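Local coordinates for protein BauA (PDB 6HCP) that probably carries the ferric siderophore preacinetobactin across the outer membrane of Acinetobacter baumannii as a TonB-dependent beta-barrel transporter, at residues Ile533-Asp541 and Thr551-Arg559; Thr582-Lys590 and Gly598-Lys606. All blocks are in the same frame, centred on the assembly; numbering follows the deposited sequence.

Contact 1. Residues Ile533-Asp541 and Thr551-Arg559; sequences ITKPSSYLD and TFVSDGEQR. With EDO (1,2-ethanediol), chain E.
Tyr539 and Val553 meet in the closely packed part of this antiparallel strand pair. Val553 CG2 lies over one face of the tyrosine ring in a CH-pi contact, 4.2 Å from the ring centroid; farther along the same strand, Gly556 N comes to 3.6 Å from Tyr539 CE2. The ring reaches this place because CG stands between the backbone N and the carbonyl carbon (chi1 56°). A beta bulge at Ser554-Asp555 shifts the register by one between the hydrogen-bonded pairs Ser537-Gly556 and Tyr539-Val553. Phe552 spreads along the backbone of the first strand, its CD1 3.5 Å from Tyr539 C.

The looser, more polar part, where Ser537 and Asp555 are exposed, lies around the same ring. One water donates to Asp541 OD2 (2.7 Å) and Asp555 OD2 (2.6 Å), carboxylate oxygens 4.6 Å apart, probably easing any repulsion, and bonds weakly to Tyr539 OH; Asp541 OD1 also bonds to Ser543 OG. Asp555 directly approaches Tyr539 OH through CB (3.8 Å). Ser537 OG shares a hydrogen bond with O1 of a bound 1,2-ethanediol.

In the barrel wall, strand 508-520 adjoins 533-541 and strand 575-590 adjoins 551-559. Tyr109 of strand 109-110 touches Lys535 and Gln558.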
ATOM      1  N   ILE A 533      -2.600  31.361 -28.463  1.00 23.75           N
ATOM      2  CA  ILE A 533      -2.562  32.498 -27.557  1.00 25.65           C
ATOM      3  C   ILE A 533      -1.123  33.016 -27.553  1.00 27.92           C
ATOM      4  O   ILE A 533      -0.230  32.277 -27.113  1.00 31.10           O
ATOM      5  CB  ILE A 533      -2.979  32.108 -26.132  1.00 24.02           C
ATOM      6  CG1 ILE A 533      -4.393  31.529 -26.064  1.00 27.82           C
ATOM      7  CG2 ILE A 533      -2.814  33.291 -25.190  1.00 24.91           C
ATOM      8  CD1 ILE A 533      -4.675  30.752 -24.790  1.00 29.34           C
ATOM      9  N   THR A 534      -0.952  34.308 -27.841  1.00 23.63           N
ATOM     10  CA  THR A 534       0.347  34.957 -27.739  1.00 25.50           C
ATOM     11  C   THR A 534       0.364  35.864 -26.520  1.00 24.61           C
ATOM     12  O   THR A 534      -0.535  36.667 -26.326  1.00 27.62           O
ATOM     13  CB  THR A 534       0.712  35.723 -29.022  1.00 28.88           C
ATOM     14  OG1 THR A 534      -0.306  36.692 -29.270  1.00 29.59           O
ATOM     15  CG2 THR A 534       0.858  34.796 -30.206  1.00 29.86           C
ATOM     16  N   LYS A 535       1.472  35.803 -25.767  1.00 24.33           N
ATOM     17  CA  LYS A 535       1.631  36.627 -24.580  1.00 22.47           C
ATOM     18  C   LYS A 535       2.956  37.376 -24.682  1.00 26.00           C
ATOM     19  O   LYS A 535       4.025  36.769 -24.789  1.00 24.20           O
ATOM     20  CB  LYS A 535       1.614  35.789 -23.297  1.00 23.27           C
ATOM     21  CG  LYS A 535       1.755  36.597 -22.015  1.00 24.98           C
ATOM     22  CD  LYS A 535       1.680  35.748 -20.717  1.00 25.63           C
ATOM     23  CE  LYS A 535       1.284  36.528 -19.489  1.00 27.05           C
ATOM     24  NZ  LYS A 535       2.303  37.528 -19.085  1.00 30.74           N
ATOM     25  N   PRO A 536       2.933  38.715 -24.580  1.00 25.55           N
ATOM     26  CA  PRO A 536       4.171  39.484 -24.682  1.00 26.29           C
ATOM     27  C   PRO A 536       4.961  39.492 -23.364  1.00 26.15           C
ATOM     28  O   PRO A 536       4.389  39.305 -22.289  1.00 27.35           O
ATOM     29  CB  PRO A 536       3.712  40.905 -25.049  1.00 28.19           C
ATOM     30  CG  PRO A 536       2.280  40.984 -24.572  1.00 34.05           C
ATOM     31  CD  PRO A 536       1.732  39.560 -24.566  1.00 27.98           C
ATOM     32  N   SER A 537       6.274  39.755 -23.471  1.00 25.15           N
ATOM     33  CA  SER A 537       7.105  40.017 -22.326  1.00 25.96           C
ATOM     34  C   SER A 537       8.094  41.130 -22.695  1.00 24.75           C
ATOM     35  O   SER A 537       8.326  41.426 -23.860  1.00 26.90           O
ATOM     36  CB  SER A 537       7.842  38.760 -21.858  1.00 27.22           C
ATOM     37  OG  SER A 537       8.749  38.317 -22.865  1.00 28.58           O
ATOM     38  N   SER A 538       8.639  41.747 -21.652  1.00 29.41           N
ATOM     39  CA  SER A 538       9.499  42.922 -21.794  1.00 31.25           C
ATOM     40  C   SER A 538      10.891  42.595 -21.243  1.00 38.15           C
ATOM     41  O   SER A 538      10.998  41.839 -20.307  1.00 32.90           O
ATOM     42  CB  SER A 538       8.883  44.095 -21.091  1.00 33.50           C
ATOM     43  OG  SER A 538       7.660  44.491 -21.710  1.00 30.90           O
ATOM     44  N   TYR A 539      11.934  43.193 -21.824  1.00 32.81           N
ATOM     45  CA  TYR A 539      13.295  43.008 -21.329  1.00 40.60           C
ATOM     46  C   TYR A 539      14.217  44.112 -21.869  1.00 40.67           C
ATOM     47  O   TYR A 539      13.895  44.795 -22.832  1.00 33.28           O
ATOM     48  CB  TYR A 539      13.796  41.618 -21.725  1.00 33.58           C
ATOM     49  CG  TYR A 539      13.735  41.341 -23.201  1.00 35.19           C
ATOM     50  CD1 TYR A 539      14.747  41.785 -24.029  1.00 37.54           C
ATOM     51  CD2 TYR A 539      12.724  40.591 -23.775  1.00 47.95           C
ATOM     52  CE1 TYR A 539      14.693  41.625 -25.399  1.00 45.57           C
ATOM     53  CE2 TYR A 539      12.677  40.379 -25.145  1.00 49.90           C
ATOM     54  CZ  TYR A 539      13.656  40.913 -25.963  1.00 49.03           C
ATOM     55  OH  TYR A 539      13.654  40.756 -27.322  1.00 56.95           O
ATOM     56  N   LEU A 540      15.411  44.194 -21.283  1.00 37.42           N
ATOM     57  CA  LEU A 540      16.485  45.087 -21.704  1.00 41.16           C
ATOM     58  C   LEU A 540      17.257  44.447 -22.857  1.00 43.24           C
ATOM     59  O   LEU A 540      17.764  43.352 -22.705  1.00 49.44           O
ATOM     60  CB  LEU A 540      17.362  45.308 -20.470  1.00 44.19           C
ATOM     61  CG  LEU A 540      18.285  46.521 -20.487  1.00 51.67           C
ATOM     62  CD1 LEU A 540      17.526  47.793 -20.857  1.00 43.11           C
ATOM     63  CD2 LEU A 540      18.967  46.683 -19.130  1.00 52.12           C
ATOM     64  N   ASP A 541      17.192  45.060 -24.049  1.00 40.60           N
ATOM     65  CA  ASP A 541      17.783  44.550 -25.280  1.00 42.28           C
ATOM     66  C   ASP A 541      19.143  45.214 -25.552  1.00 58.89           C
ATOM     67  O   ASP A 541      19.207  46.344 -26.038  1.00 44.29           O
ATOM     68  CB  ASP A 541      16.818  44.754 -26.452  1.00 43.33           C
ATOM     69  CG  ASP A 541      17.296  44.148 -27.763  1.00 57.63           C
ATOM     70  OD1 ASP A 541      18.413  43.588 -27.776  1.00 56.09           O
ATOM     71  OD2 ASP A 541      16.594  44.321 -28.782  1.00 53.22           O
ATOM     72  N   THR A 551      18.126  49.309 -24.777  1.00 33.38           N
ATOM     73  CA  THR A 551      16.764  49.808 -24.755  1.00 32.98           C
ATOM     74  C   THR A 551      15.816  48.733 -24.196  1.00 36.95           C
ATOM     75  O   THR A 551      15.889  47.574 -24.580  1.00 37.04           O
ATOM     76  CB  THR A 551      16.349  50.250 -26.162  1.00 38.07           C
ATOM     77  OG1 THR A 551      17.350  51.159 -26.641  1.00 38.41           O
ATOM     78  CG2 THR A 551      14.970  50.880 -26.198  1.00 39.18           C
ATOM     79  N   PHE A 552      14.951  49.140 -23.270  1.00 33.38           N
ATOM     80  CA  PHE A 552      13.898  48.288 -22.701  1.00 35.61           C
ATOM     81  C   PHE A 552      12.736  48.176 -23.695  1.00 36.51           C
ATOM     82  O   PHE A 552      12.210  49.200 -24.166  1.00 32.49           O
ATOM     83  CB  PHE A 552      13.457  48.850 -21.358  1.00 32.14           C
ATOM     84  CG  PHE A 552      12.649  47.908 -20.499  1.00 34.17           C
ATOM     85  CD1 PHE A 552      13.248  46.805 -19.907  1.00 33.80           C
ATOM     86  CD2 PHE A 552      11.294  48.124 -20.279  1.00 35.53           C
ATOM     87  CE1 PHE A 552      12.512  45.946 -19.111  1.00 34.35           C
ATOM     88  CE2 PHE A 552      10.556  47.264 -19.475  1.00 35.19           C
ATOM     89  CZ  PHE A 552      11.170  46.179 -18.885  1.00 39.02           C
ATOM     90  N   VAL A 553      12.419  46.937 -24.097  1.00 28.74           N
ATOM     91  CA  VAL A 553      11.475  46.678 -25.178  1.00 31.60           C
ATOM     92  C   VAL A 553      10.400  45.687 -24.716  1.00 35.34           C
ATOM     93  O   VAL A 553      10.611  44.938 -23.775  1.00 32.03           O
ATOM     94  CB  VAL A 553      12.179  46.175 -26.450  1.00 33.62           C
ATOM     95  CG1 VAL A 553      13.072  47.241 -27.051  1.00 37.80           C
ATOM     96  CG2 VAL A 553      12.954  44.883 -26.215  1.00 39.22           C
ATOM     97  N   SER A 554       9.254  45.705 -25.412  1.00 28.80           N
ATOM     98  CA  SER A 554       8.104  44.832 -25.122  1.00 27.50           C
ATOM     99  C   SER A 554       7.960  43.814 -26.255  1.00 30.97           C
ATOM    100  O   SER A 554       6.868  43.363 -26.521  1.00 50.34           O
ATOM    101  CB  SER A 554       6.855  45.655 -24.932  1.00 31.83           C
ATOM    102  OG  SER A 554       6.604  46.427 -26.102  1.00 31.47           O
ATOM    103  N   ASP A 555       9.110  43.357 -26.762  1.00 32.87           N
ATOM    104  CA  ASP A 555       9.292  42.549 -27.966  1.00 45.18           C
ATOM    105  C   ASP A 555       9.225  41.040 -27.671  1.00 32.72           C
ATOM    106  O   ASP A 555       9.287  40.243 -28.594  1.00 35.08           O
ATOM    107  CB  ASP A 555      10.685  42.775 -28.577  1.00 39.68           C
ATOM    108  CG  ASP A 555      10.852  44.105 -29.276  1.00 52.37           C
ATOM    109  OD1 ASP A 555       9.837  44.798 -29.429  1.00 50.26           O
ATOM    110  OD2 ASP A 555      12.016  44.481 -29.547  1.00 59.30           O
ATOM    111  N   GLY A 556       9.306  40.640 -26.406  1.00 29.14           N
ATOM    112  CA  GLY A 556       9.341  39.206 -26.111  1.00 29.44           C
ATOM    113  C   GLY A 556       7.987  38.579 -26.402  1.00 27.78           C
ATOM    114  O   GLY A 556       6.961  39.256 -26.356  1.00 26.16           O
ATOM    115  N   GLU A 557       7.973  37.269 -26.643  1.00 26.85           N
ATOM    116  CA  GLU A 557       6.729  36.597 -26.891  1.00 25.18           C
ATOM    117  C   GLU A 557       6.820  35.121 -26.508  1.00 25.06           C
ATOM    118  O   GLU A 557       7.784  34.432 -26.863  1.00 25.10           O
ATOM    119  CB  GLU A 557       6.350  36.728 -28.360  1.00 28.03           C
ATOM    120  CG  GLU A 557       4.983  36.140 -28.673  1.00 30.96           C
ATOM    121  CD  GLU A 557       4.602  36.286 -30.136  1.00 36.70           C
ATOM    122  OE1 GLU A 557       5.010  35.419 -30.965  1.00 36.06           O
ATOM    123  OE2 GLU A 557       3.861  37.237 -30.421  1.00 35.28           O
ATOM    124  N   GLN A 558       5.706  34.631 -25.955  1.00 23.83           N
ATOM    125  CA  GLN A 558       5.420  33.217 -25.845  1.00 24.50           C
ATOM    126  C   GLN A 558       4.129  32.957 -26.636  1.00 23.65           C
ATOM    127  O   GLN A 558       3.189  33.757 -26.584  1.00 27.24           O
ATOM    128  CB  GLN A 558       5.254  32.830 -24.377  1.00 23.01           C
ATOM    129  CG  GLN A 558       4.901  31.351 -24.178  1.00 25.40           C
ATOM    130  CD  GLN A 558       4.949  30.899 -22.734  1.00 25.28           C
ATOM    131  OE1 GLN A 558       5.656  31.469 -21.912  1.00 25.47           O
ATOM    132  NE2 GLN A 558       4.144  29.902 -22.398  1.00 23.18           N
ATOM    133  N   ARG A 559       4.112  31.858 -27.373  1.00 22.04           N
ATOM    134  CA  ARG A 559       2.970  31.457 -28.162  1.00 24.92           C
ATOM    135  C   ARG A 559       2.568  30.035 -27.779  1.00 23.49           C
ATOM    136  O   ARG A 559       3.334  29.104 -27.980  1.00 26.77           O
ATOM    137  CB  ARG A 559       3.305  31.468 -29.658  1.00 27.42           C
ATOM    138  CG  ARG A 559       2.110  31.164 -30.550  1.00 27.01           C
ATOM    139  CD  ARG A 559       2.493  31.138 -32.029  1.00 30.07           C
ATOM    140  NE  ARG A 559       3.443  30.080 -32.340  1.00 31.02           N
ATOM    141  CZ  ARG A 559       4.393  30.167 -33.275  1.00 43.47           C
ATOM    142  NH1 ARG A 559       5.269  29.192 -33.433  1.00 40.49           N
ATOM    143  NH2 ARG A 559       4.450  31.219 -34.068  1.00 40.55           N
TER
HETATM  144  C1  EDO E 802       8.612  34.927 -22.966  1.00 41.73           C
HETATM  145  O1  EDO E 802       7.834  36.025 -23.439  1.00 38.51           O
HETATM  146  C2  EDO E 802       9.674  34.689 -24.029  1.00 38.55           C
HETATM  147  O2  EDO E 802      10.625  35.752 -23.944  1.00 49.86           O
HETATM  148  O   HOH W   1      14.267  43.211 -29.506  1.00 60.95           O

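Contact 2. Residues Thr582-Lys590 and Gly598-Lys606; sequences TYLDPELTK and GHTAVAVPK. With C8E ((hydroxyethyloxy)tri(ethyloxy)octane), chain B; EDO (1,2-ethanediol), chain E.
The beta hairpin formed by strands 575-590 and 599-618 of the TonB-dependent receptor barrel is interrupted here: its second arm leaves the first after Ala601 and returns at Lys606. Two sets of backbone bonds hold the excursion. Near the turn, Leu588 N donates to His599 O, Gly598 N to Leu588 O (2.8 Å), and Ala601 N to Pro586 O. At the far end Leu584 N gives a 2.7 Å bond to Lys606 O, lying in the carbonyl plane; a water that also donates to Thr582 OG1 gives that oxygen a second donor. Thr582 OG1 is itself hydrogen-bonded to Pro89 O.

Between these bonds the Pro586 ring packs against the second segment. Its CG meets Val604 CG2 at 3.8 Å, the two side chains sliding past each other in opposite directions, and its CB packs on Ala601 CB at 4.0 Å. Leu584 CD2 comes to the same valine methyl from a roughly perpendicular side chain, and Leu588 CD2 touches Ala601 CB, which makes a continuous apolar patch along the first strand.

The other flank is polar. Lys606 runs beside Tyr583 and Asp585, pointing the same way as both; a bend at chi3 (83°) brings its CE to 3.6 Å from Tyr583 OH, and NZ forms a long salt bridge with Asp585 OD1 at 3.8 Å. The extended Glu587 chain brings OE2 to 3.4 Å from Gly598 CA, and OE1 makes a long, weak ion pair with Arg559.

Strand 549-569 borders the first segment, where Pro586 touches Asn560 and Thr589 touches Arg559. Opposite it in the sheet order, strand 622-637 takes up the second segment: Pro605 rests on Val633, Ser634 and Gln636, and Thr600 on Tyr637.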
ATOM      1  N   THR A 582      -5.201  16.698 -23.949  1.00 30.06           N
ATOM      2  CA  THR A 582      -4.724  17.919 -24.575  1.00 28.17           C
ATOM      3  C   THR A 582      -3.317  17.730 -25.139  1.00 32.17           C
ATOM      4  O   THR A 582      -2.525  16.960 -24.614  1.00 31.12           O
ATOM      5  CB  THR A 582      -4.669  19.085 -23.591  1.00 33.33           C
ATOM      6  OG1 THR A 582      -3.911  18.597 -22.475  1.00 36.64           O
ATOM      7  CG2 THR A 582      -6.039  19.599 -23.209  1.00 29.12           C
ATOM      8  N   TYR A 583      -3.071  18.407 -26.263  1.00 27.82           N
ATOM      9  CA  TYR A 583      -1.743  18.663 -26.774  1.00 31.57           C
ATOM     10  C   TYR A 583      -1.500  20.177 -26.737  1.00 28.80           C
ATOM     11  O   TYR A 583      -2.341  20.956 -27.188  1.00 27.51           O
ATOM     12  CB  TYR A 583      -1.582  18.171 -28.216  1.00 35.15           C
ATOM     13  CG  TYR A 583      -0.270  18.579 -28.846  1.00 41.63           C
ATOM     14  CD1 TYR A 583       0.932  18.009 -28.434  1.00 50.82           C
ATOM     15  CD2 TYR A 583      -0.206  19.642 -29.743  1.00 53.22           C
ATOM     16  CE1 TYR A 583       2.153  18.492 -28.885  1.00 52.63           C
ATOM     17  CE2 TYR A 583       1.004  20.107 -30.236  1.00 52.81           C
ATOM     18  CZ  TYR A 583       2.187  19.531 -29.805  1.00 57.95           C
ATOM     19  OH  TYR A 583       3.373  19.976 -30.322  1.00 67.13           O
ATOM     20  N   LEU A 584      -0.386  20.568 -26.125  1.00 25.77           N
ATOM     21  CA  LEU A 584       0.009  21.960 -25.996  1.00 27.47           C
ATOM     22  C   LEU A 584       1.410  22.134 -26.577  1.00 31.23           C
ATOM     23  O   LEU A 584       2.316  21.343 -26.271  1.00 28.26           O
ATOM     24  CB  LEU A 584      -0.019  22.314 -24.508  1.00 27.81           C
ATOM     25  CG  LEU A 584       0.516  23.688 -24.134  1.00 30.39           C
ATOM     26  CD1 LEU A 584      -0.471  24.760 -24.561  1.00 34.01           C
ATOM     27  CD2 LEU A 584       0.772  23.763 -22.643  1.00 32.76           C
ATOM     28  N   ASP A 585       1.577  23.205 -27.357  1.00 26.06           N
ATOM     29  CA  ASP A 585       2.862  23.607 -27.879  1.00 27.44           C
ATOM     30  C   ASP A 585       3.163  25.009 -27.359  1.00 26.47           C
ATOM     31  O   ASP A 585       2.727  25.999 -27.950  1.00 25.77           O
ATOM     32  CB  ASP A 585       2.857  23.557 -29.410  1.00 35.05           C
ATOM     33  CG  ASP A 585       4.151  24.037 -30.028  1.00 43.20           C
ATOM     34  OD1 ASP A 585       5.189  23.777 -29.401  1.00 44.75           O
ATOM     35  OD2 ASP A 585       4.074  24.838 -30.996  1.00 56.27           O
ATOM     36  N   PRO A 586       3.828  25.126 -26.186  1.00 25.84           N
ATOM     37  CA  PRO A 586       4.102  26.415 -25.563  1.00 25.77           C
ATOM     38  C   PRO A 586       5.511  26.876 -25.945  1.00 27.52           C
ATOM     39  O   PRO A 586       6.497  26.297 -25.472  1.00 25.94           O
ATOM     40  CB  PRO A 586       3.981  26.088 -24.067  1.00 25.12           C
ATOM     41  CG  PRO A 586       4.437  24.646 -23.962  1.00 26.76           C
ATOM     42  CD  PRO A 586       4.287  24.013 -25.332  1.00 25.78           C
ATOM     43  N   GLU A 587       5.589  27.746 -26.958  1.00 26.89           N
ATOM     44  CA  GLU A 587       6.872  28.067 -27.587  1.00 24.53           C
ATOM     45  C   GLU A 587       7.311  29.482 -27.204  1.00 23.41           C
ATOM     46  O   GLU A 587       6.538  30.432 -27.278  1.00 24.40           O
ATOM     47  CB  GLU A 587       6.791  27.922 -29.109  1.00 27.67           C
ATOM     48  CG  GLU A 587       8.111  28.302 -29.785  1.00 30.91           C
ATOM     49  CD  GLU A 587       8.180  28.063 -31.290  1.00 39.48           C
ATOM     50  OE1 GLU A 587       7.413  27.266 -31.768  1.00 42.51           O
ATOM     51  OE2 GLU A 587       9.001  28.689 -31.964  1.00 38.27           O
ATOM     52  N   LEU A 588       8.593  29.621 -26.862  1.00 24.15           N
ATOM     53  CA  LEU A 588       9.206  30.914 -26.630  1.00 23.43           C
ATOM     54  C   LEU A 588       9.658  31.455 -27.996  1.00 28.46           C
ATOM     55  O   LEU A 588      10.656  31.005 -28.518  1.00 28.84           O
ATOM     56  CB  LEU A 588      10.390  30.774 -25.680  1.00 25.80           C
ATOM     57  CG  LEU A 588      10.083  30.113 -24.333  1.00 26.16           C
ATOM     58  CD1 LEU A 588      11.338  30.080 -23.477  1.00 28.18           C
ATOM     59  CD2 LEU A 588       8.978  30.882 -23.618  1.00 26.81           C
ATOM     60  N   THR A 589       8.794  32.244 -28.637  1.00 29.33           N
ATOM     61  CA  THR A 589       9.022  32.630 -30.040  1.00 30.49           C
ATOM     62  C   THR A 589      10.015  33.790 -30.130  1.00 31.05           C
ATOM     63  O   THR A 589      10.806  33.840 -31.074  1.00 32.25           O
ATOM     64  CB  THR A 589       7.715  32.979 -30.757  1.00 31.35           C
ATOM     65  OG1 THR A 589       7.053  33.964 -29.966  1.00 31.04           O
ATOM     66  CG2 THR A 589       6.859  31.757 -30.978  1.00 30.07           C
ATOM     67  N   LYS A 590      10.012  34.688 -29.139  1.00 26.70           N
ATOM     68  CA  LYS A 590      10.949  35.815 -29.137  1.00 30.97           C
ATOM     69  C   LYS A 590      11.472  36.032 -27.721  1.00 32.08           C
ATOM     70  O   LYS A 590      10.701  36.268 -26.800  1.00 29.11           O
ATOM     71  CB  LYS A 590      10.270  37.073 -29.686  1.00 33.70           C
ATOM     72  CG  LYS A 590       9.653  36.903 -31.068  1.00 45.94           C
ATOM     73  CD  LYS A 590       8.684  38.000 -31.463  1.00 67.26           C
ATOM     74  CE  LYS A 590       7.765  37.599 -32.598  1.00 71.67           C
ATOM     75  NZ  LYS A 590       6.721  38.625 -32.828  1.00 80.81           N
ATOM     76  N   GLY A 598      12.465  29.610 -30.071  1.00 27.57           N
ATOM     77  CA  GLY A 598      12.068  28.312 -30.540  1.00 27.17           C
ATOM     78  C   GLY A 598      12.123  27.253 -29.445  1.00 29.96           C
ATOM     79  O   GLY A 598      11.685  26.129 -29.665  1.00 27.92           O
ATOM     80  N   HIS A 599      12.525  27.640 -28.231  1.00 28.74           N
ATOM     81  CA  HIS A 599      12.540  26.676 -27.104  1.00 25.68           C
ATOM     82  C   HIS A 599      11.115  26.489 -26.562  1.00 25.47           C
ATOM     83  O   HIS A 599      10.190  27.256 -26.871  1.00 26.40           O
ATOM     84  CB  HIS A 599      13.498  27.149 -26.010  1.00 26.88           C
ATOM     85  CG  HIS A 599      14.939  27.059 -26.383  1.00 28.04           C
ATOM     86  ND1 HIS A 599      15.946  27.354 -25.490  1.00 31.00           N
ATOM     87  CD2 HIS A 599      15.545  26.737 -27.551  1.00 34.16           C
ATOM     88  CE1 HIS A 599      17.121  27.209 -26.089  1.00 35.10           C
ATOM     89  NE2 HIS A 599      16.898  26.850 -27.356  1.00 34.58           N
ATOM     90  N   THR A 600      10.945  25.442 -25.762  1.00 23.23           N
ATOM     91  CA  THR A 600       9.673  25.148 -25.110  1.00 27.25           C
ATOM     92  C   THR A 600       9.650  25.876 -23.763  1.00 25.35           C
ATOM     93  O   THR A 600      10.649  25.933 -23.062  1.00 25.12           O
ATOM     94  CB  THR A 600       9.493  23.639 -24.929  1.00 26.88           C
ATOM     95  OG1 THR A 600       9.482  23.048 -26.223  1.00 27.34           O
ATOM     96  CG2 THR A 600       8.239  23.258 -24.180  1.00 26.96           C
ATOM     97  N   ALA A 601       8.505  26.464 -23.423  1.00 24.98           N
ATOM     98  CA  ALA A 601       8.331  27.151 -22.152  1.00 22.33           C
ATOM     99  C   ALA A 601       8.533  26.165 -21.000  1.00 21.83           C
ATOM    100  O   ALA A 601       8.269  24.957 -21.152  1.00 23.86           O
ATOM    101  CB  ALA A 601       6.964  27.782 -22.072  1.00 23.74           C
ATOM    102  N   VAL A 602       8.949  26.707 -19.851  1.00 21.96           N
ATOM    103  CA  VAL A 602       9.208  25.885 -18.667  1.00 22.81           C
ATOM    104  C   VAL A 602       7.885  25.418 -18.047  1.00 22.45           C
ATOM    105  O   VAL A 602       6.809  25.966 -18.304  1.00 22.61           O
ATOM    106  CB  VAL A 602      10.063  26.634 -17.631  1.00 23.04           C
ATOM    107  CG1 VAL A 602      11.443  26.996 -18.174  1.00 27.68           C
ATOM    108  CG2 VAL A 602       9.337  27.856 -17.096  1.00 25.90           C
ATOM    109  N   ALA A 603       7.995  24.350 -17.250  1.00 24.38           N
ATOM    110  CA  ALA A 603       7.069  23.974 -16.170  1.00 22.68           C
ATOM    111  C   ALA A 603       5.923  23.105 -16.689  1.00 23.73           C
ATOM    112  O   ALA A 603       5.450  22.231 -15.952  1.00 23.94           O
ATOM    113  CB  ALA A 603       6.562  25.187 -15.420  1.00 23.91           C
ATOM    114  N   VAL A 604       5.367  23.445 -17.852  1.00 21.54           N
ATOM    115  CA  VAL A 604       4.137  22.835 -18.324  1.00 22.21           C
ATOM    116  C   VAL A 604       4.458  21.641 -19.215  1.00 23.56           C
ATOM    117  O   VAL A 604       5.397  21.677 -19.998  1.00 26.40           O
ATOM    118  CB  VAL A 604       3.230  23.843 -19.050  1.00 25.03           C
ATOM    119  CG1 VAL A 604       2.680  24.858 -18.067  1.00 29.92           C
ATOM    120  CG2 VAL A 604       3.939  24.501 -20.220  1.00 30.13           C
ATOM    121  N   PRO A 605       3.633  20.577 -19.163  1.00 24.95           N
ATOM    122  CA  PRO A 605       3.787  19.435 -20.059  1.00 24.91           C
ATOM    123  C   PRO A 605       3.130  19.737 -21.405  1.00 24.56           C
ATOM    124  O   PRO A 605       2.142  20.479 -21.457  1.00 24.13           O
ATOM    125  CB  PRO A 605       3.022  18.314 -19.340  1.00 23.87           C
ATOM    126  CG  PRO A 605       1.959  19.034 -18.568  1.00 25.74           C
ATOM    127  CD  PRO A 605       2.581  20.355 -18.155  1.00 24.68           C
ATOM    128  N   LYS A 606       3.608  19.079 -22.465  1.00 24.69           N
ATOM    129  CA  LYS A 606       2.982  19.225 -23.776  1.00 22.79           C
ATOM    130  C   LYS A 606       1.768  18.303 -23.924  1.00 26.74           C
ATOM    131  O   LYS A 606       0.838  18.640 -24.624  1.00 26.71           O
ATOM    132  CB  LYS A 606       3.992  18.954 -24.887  1.00 25.48           C
ATOM    133  CG  LYS A 606       5.042  20.048 -24.996  1.00 28.15           C
ATOM    134  CD  LYS A 606       6.049  19.806 -26.096  1.00 35.12           C
ATOM    135  CE  LYS A 606       5.576  20.243 -27.455  1.00 47.17           C
ATOM    136  NZ  LYS A 606       6.749  20.523 -28.316  1.00 49.42           N
TER
HETATM  137  C1  C8E B 827      -7.322  16.010 -29.098  1.00 60.20           C
HETATM  138  C2  C8E B 827      -6.374  14.853 -28.918  1.00 63.07           C
HETATM  139  C3  C8E B 827      -5.192  15.216 -28.024  1.00 54.75           C
HETATM  140  C4  C8E B 827      -4.302  13.990 -27.820  1.00 63.17           C
HETATM  141  C5  C8E B 827      -3.196  14.230 -26.798  1.00 64.66           C
HETATM  142  C6  C8E B 827      -2.687  12.920 -26.201  1.00 58.87           C
HETATM  143  C7  C8E B 827      -1.816  13.178 -24.977  1.00 61.68           C
HETATM  144  C8  C8E B 827      -1.663  11.947 -24.069  1.00 50.90           C
HETATM  145  O9  C8E B 827      -0.391  11.921 -23.433  1.00 48.35           O
HETATM  146  C10 C8E B 827      -0.345  11.562 -22.044  1.00 41.83           C
HETATM  147  C11 C8E B 827       1.071  11.619 -21.494  1.00 47.66           C
HETATM  148  O12 C8E B 827       1.745  10.358 -21.482  1.00 53.96           O
HETATM  149  C13 C8E B 827       2.973  10.379 -22.271  1.00 79.35           C
HETATM  150  C14 C8E B 827       4.261  10.235 -21.427  1.00 87.85           C
HETATM  151  O15 C8E B 827       5.439  10.961 -21.902  1.00 78.65           O
HETATM  152  C16 C8E B 827       6.494  11.090 -20.890  1.00 42.91           C
HETATM  153  C17 C8E B 827       7.745  11.939 -21.279  1.00 43.03           C
HETATM  154  O18 C8E B 827       8.752  11.711 -20.239  1.00 38.71           O
HETATM  155  C1  EDO E 802       8.612  34.927 -22.966  1.00 41.73           C
HETATM  156  O1  EDO E 802       7.834  36.025 -23.439  1.00 38.51           O
HETATM  157  C2  EDO E 802       9.674  34.689 -24.029  1.00 38.55           C
HETATM  158  O2  EDO E 802      10.625  35.752 -23.944  1.00 49.86           O
HETATM  159  O   HOH W   2      -1.280  19.474 -22.831  1.00 39.98           O

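Overall arrangement
Contact 1 closes before contact 2 opens along the chain, and their centres lie about 16 Å apart on the same side of the chain's centre. The four strands involved, 524-541, 549-569, 575-590 and 599-618, are consecutive neighbours in the barrel wall. Their seam is the pairing of 549-569 with 575-590, where Thr589 and Lys590 both face Glu557 in a classic beta bulge: Glu557 OE1 probably bonds to Thr589 OG1 at 2.7 Å, and Glu557 N to Lys590 O. Gln558 NE2, hydrogen-bonded to Asn560 OD1, also packs on Ala601 CB, and one 1,2-ethanediol bonds to both contacts. Together they form a continuous section of the barrel that encloses the plug domain.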